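Local coordinates for amidohydrolase 3 domain-containing protein (Bacillus thuringiensis serovar konkukian, PDB 3GGM) that is of unknown function but, from its family, probably hydrolyses carbon-nitrogen bonds other than peptide bonds, this chain being the mainly beta N-terminal piece of a longer protein, at residues L8-I13 / L54-A59. Numbering follows the deposited sequence.
Sequences LYNGKI and LKRKRA
The type I' turn Leu54-Lys57 lies beside the break between strands 6-9 and 12-14, a worked example of two segments of one chain that interrupt their pairing together: strand 6-9 runs parallel to 50-53 and strand 12-14 to 58-61, with the turn between the two ladders. Before the break, Leu54 N donates to Tyr9 O (2.8 Å) nearly along the carbonyl direction. At the break, Arg56 N reaches Asn10 O at 2.7 Å. Beyond it, Lys12 pairs with the residues flanking Arg58, its N donating to Lys57 O and its O accepting from Ala59 N. Leu54 packs among apolar groups: CD1 lies 3.7 Å from Gly11 CA and also meets Ile13 CD1, while CD2 touches Leu8 CD2. Gly11 CA comes within 3.4 Å of Lys57 O. On the side of Lys12 and Arg56, the Arg56 chain, folded at chi2 (-77°) and chi3 (-76°), curls back so that Lys12 CE sits 3.3 Å above its guanidinium plane, over the centre. Lys12 NZ and Arg56 NH2 stand 4.0 Å apart; one water joins NZ to Arg56 O, and another links Arg56 NH1 to Gly11 O. Arg58 NE forms a salt bridge with Asp65 of the third subunit. Backbone bonds and Leu54 packing thus fix the break, whereas the two close cations probably depend on water and carbonyl oxygens to ease their repulsion.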
ATOM      1  N   LEU A   8     -18.840   2.848   6.666  1.00 24.97           N
ATOM      2  CA  LEU A   8     -18.564   1.752   5.753  1.00 24.39           C
ATOM      3  C   LEU A   8     -18.843   0.507   6.579  1.00 23.04           C
ATOM      4  O   LEU A   8     -18.296   0.363   7.672  1.00 23.16           O
ATOM      5  CB  LEU A   8     -17.102   1.760   5.305  1.00 24.87           C
ATOM      6  CG  LEU A   8     -16.592   2.951   4.485  1.00 26.54           C
ATOM      7  CD1 LEU A   8     -16.317   4.135   5.402  1.00 28.53           C
ATOM      8  CD2 LEU A   8     -15.309   2.557   3.777  1.00 26.97           C
ATOM      9  N   TYR A   9     -19.703  -0.376   6.076  1.00 21.91           N
ATOM     10  CA  TYR A   9     -20.032  -1.598   6.817  1.00 21.98           C
ATOM     11  C   TYR A   9     -20.037  -2.853   5.949  1.00 21.37           C
ATOM     12  O   TYR A   9     -19.861  -2.787   4.733  1.00 18.21           O
ATOM     13  CB  TYR A   9     -21.394  -1.457   7.497  1.00 21.09           C
ATOM     14  CG  TYR A   9     -22.536  -1.334   6.513  1.00 22.63           C
ATOM     15  CD1 TYR A   9     -22.732  -0.165   5.780  1.00 22.41           C
ATOM     16  CD2 TYR A   9     -23.385  -2.414   6.274  1.00 21.92           C
ATOM     17  CE1 TYR A   9     -23.755  -0.075   4.820  1.00 23.62           C
ATOM     18  CE2 TYR A   9     -24.402  -2.338   5.325  1.00 24.66           C
ATOM     19  CZ  TYR A   9     -24.582  -1.171   4.601  1.00 24.09           C
ATOM     20  OH  TYR A   9     -25.585  -1.120   3.659  1.00 26.13           O
ATOM     21  N   ASN A  10     -20.248  -3.992   6.604  1.00 20.07           N
ATOM     22  CA  ASN A  10     -20.279  -5.302   5.963  1.00 20.13           C
ATOM     23  C   ASN A  10     -18.998  -5.616   5.189  1.00 20.81           C
ATOM     24  O   ASN A  10     -19.030  -6.147   4.065  1.00 19.58           O
ATOM     25  CB  ASN A  10     -21.509  -5.414   5.052  1.00 20.01           C
ATOM     26  CG  ASN A  10     -21.667  -6.795   4.461  1.00 20.39           C
ATOM     27  OD1 ASN A  10     -21.490  -7.794   5.150  1.00 18.99           O
ATOM     28  ND2 ASN A  10     -22.022  -6.860   3.175  1.00 19.15           N
ATOM     29  N   GLY A  11     -17.864  -5.302   5.817  1.00 21.39           N
ATOM     30  CA  GLY A  11     -16.572  -5.552   5.202  1.00 19.10           C
ATOM     31  C   GLY A  11     -15.590  -6.200   6.159  1.00 18.99           C
ATOM     32  O   GLY A  11     -15.978  -6.756   7.191  1.00 19.24           O
ATOM     33  N   LYS A  12     -14.311  -6.154   5.807  1.00 18.86           N
ATOM     34  CA  LYS A  12     -13.256  -6.714   6.642  1.00 20.29           C
ATOM     35  C   LYS A  12     -12.308  -5.550   6.851  1.00 21.76           C
ATOM     36  O   LYS A  12     -11.700  -5.066   5.898  1.00 20.23           O
ATOM     37  CB  LYS A  12     -12.541  -7.854   5.918  1.00 23.20           C
ATOM     38  CG  LYS A  12     -13.475  -8.986   5.507  1.00 24.70           C
ATOM     39  CD  LYS A  12     -12.799  -9.912   4.510  1.00 25.86           C
ATOM     40  CE  LYS A  12     -13.737 -11.020   4.063  1.00 29.81           C
ATOM     41  NZ  LYS A  12     -13.095 -11.909   3.046  1.00 30.44           N
ATOM     42  N   ILE A  13     -12.197  -5.101   8.095  1.00 22.75           N
ATOM     43  CA  ILE A  13     -11.352  -3.957   8.413  1.00 22.38           C
ATOM     44  C   ILE A  13     -10.379  -4.234   9.563  1.00 22.80           C
ATOM     45  O   ILE A  13     -10.787  -4.485  10.699  1.00 21.31           O
ATOM     46  CB  ILE A  13     -12.228  -2.748   8.771  1.00 22.14           C
ATOM     47  CG1 ILE A  13     -13.337  -2.590   7.724  1.00 23.63           C
ATOM     48  CG2 ILE A  13     -11.372  -1.491   8.851  1.00 22.44           C
ATOM     49  CD1 ILE A  13     -14.505  -1.729   8.164  1.00 20.85           C
ATOM     50  N   LEU A  54     -19.658  -2.382   1.960  1.00 22.93           N
ATOM     51  CA  LEU A  54     -18.414  -2.921   1.422  1.00 23.22           C
ATOM     52  C   LEU A  54     -18.556  -4.282   0.718  1.00 24.80           C
ATOM     53  O   LEU A  54     -17.607  -4.765   0.097  1.00 22.99           O
ATOM     54  CB  LEU A  54     -17.375  -3.039   2.548  1.00 23.09           C
ATOM     55  CG  LEU A  54     -16.931  -1.705   3.158  1.00 24.12           C
ATOM     56  CD1 LEU A  54     -16.130  -1.951   4.430  1.00 22.57           C
ATOM     57  CD2 LEU A  54     -16.107  -0.917   2.125  1.00 22.95           C
ATOM     58  N   LYS A  55     -19.728  -4.902   0.841  1.00 23.45           N
ATOM     59  CA  LYS A  55     -19.975  -6.201   0.209  1.00 25.56           C
ATOM     60  C   LYS A  55     -18.835  -7.192   0.449  1.00 22.93           C
ATOM     61  O   LYS A  55     -18.389  -7.880  -0.470  1.00 21.56           O
ATOM     62  CB  LYS A  55     -20.208  -6.009  -1.292  1.00 27.83           C
ATOM     63  CG  LYS A  55     -21.446  -5.176  -1.589  1.00 33.84           C
ATOM     64  CD  LYS A  55     -21.794  -5.177  -3.074  1.00 37.70           C
ATOM     65  CE  LYS A  55     -23.129  -4.499  -3.310  1.00 41.08           C
ATOM     66  NZ  LYS A  55     -23.431  -4.368  -4.768  1.00 42.91           N
ATOM     67  N   ARG A  56     -18.390  -7.246   1.700  1.00 21.33           N
ATOM     68  CA  ARG A  56     -17.318  -8.119   2.169  1.00 21.43           C
ATOM     69  C   ARG A  56     -15.924  -7.874   1.613  1.00 21.35           C
ATOM     70  O   ARG A  56     -15.051  -8.727   1.726  1.00 21.06           O
ATOM     71  CB  ARG A  56     -17.715  -9.593   2.007  1.00 23.22           C
ATOM     72  CG  ARG A  56     -18.778 -10.040   3.040  1.00 21.14           C
ATOM     73  CD  ARG A  56     -18.175 -10.276   4.425  1.00 22.52           C
ATOM     74  NE  ARG A  56     -17.439 -11.545   4.482  1.00 24.33           N
ATOM     75  CZ  ARG A  56     -16.627 -11.904   5.472  1.00 26.38           C
ATOM     76  NH1 ARG A  56     -16.426 -11.092   6.508  1.00 27.59           N
ATOM     77  NH2 ARG A  56     -16.021 -13.084   5.436  1.00 28.35           N
ATOM     78  N   LYS A  57     -15.716  -6.711   1.007  1.00 21.37           N
ATOM     79  CA  LYS A  57     -14.395  -6.347   0.505  1.00 23.95           C
ATOM     80  C   LYS A  57     -13.603  -5.932   1.741  1.00 24.90           C
ATOM     81  O   LYS A  57     -14.189  -5.538   2.754  1.00 22.99           O
ATOM     82  CB  LYS A  57     -14.455  -5.114  -0.401  1.00 25.68           C
ATOM     83  CG  LYS A  57     -15.206  -5.257  -1.699  1.00 28.03           C
ATOM     84  CD  LYS A  57     -15.234  -3.913  -2.419  1.00 28.77           C
ATOM     85  CE  LYS A  57     -15.899  -4.019  -3.779  1.00 30.30           C
ATOM     86  NZ  LYS A  57     -17.343  -4.356  -3.672  1.00 32.34           N
ATOM     87  N   ARG A  58     -12.279  -5.993   1.646  1.00 24.17           N
ATOM     88  CA  ARG A  58     -11.430  -5.566   2.737  1.00 22.97           C
ATOM     89  C   ARG A  58     -11.264  -4.069   2.580  1.00 23.17           C
ATOM     90  O   ARG A  58     -11.008  -3.596   1.476  1.00 23.51           O
ATOM     91  CB  ARG A  58     -10.056  -6.233   2.654  1.00 23.28           C
ATOM     92  CG  ARG A  58      -9.072  -5.708   3.702  1.00 26.83           C
ATOM     93  CD  ARG A  58      -7.770  -6.521   3.696  1.00 31.37           C
ATOM     94  NE  ARG A  58      -8.000  -7.927   4.037  1.00 33.65           N
ATOM     95  CZ  ARG A  58      -8.378  -8.361   5.236  1.00 35.02           C
ATOM     96  NH1 ARG A  58      -8.574  -7.507   6.233  1.00 33.79           N
ATOM     97  NH2 ARG A  58      -8.555  -9.657   5.443  1.00 36.12           N
ATOM     98  N   ALA A  59     -11.420  -3.317   3.666  1.00 22.57           N
ATOM     99  CA  ALA A  59     -11.258  -1.868   3.594  1.00 22.91           C
ATOM    100  C   ALA A  59      -9.894  -1.495   4.184  1.00 24.44           C
ATOM    101  O   ALA A  59      -9.536  -1.941   5.273  1.00 23.87           O
ATOM    102  CB  ALA A  59     -12.377  -1.174   4.357  1.00 21.73           C
TER
HETATM  103  O   HOH W   1     -17.503  -9.023   7.494  1.00 32.43           O
HETATM  104  O   HOH W   2     -12.707 -10.015   0.930  1.00 44.39           O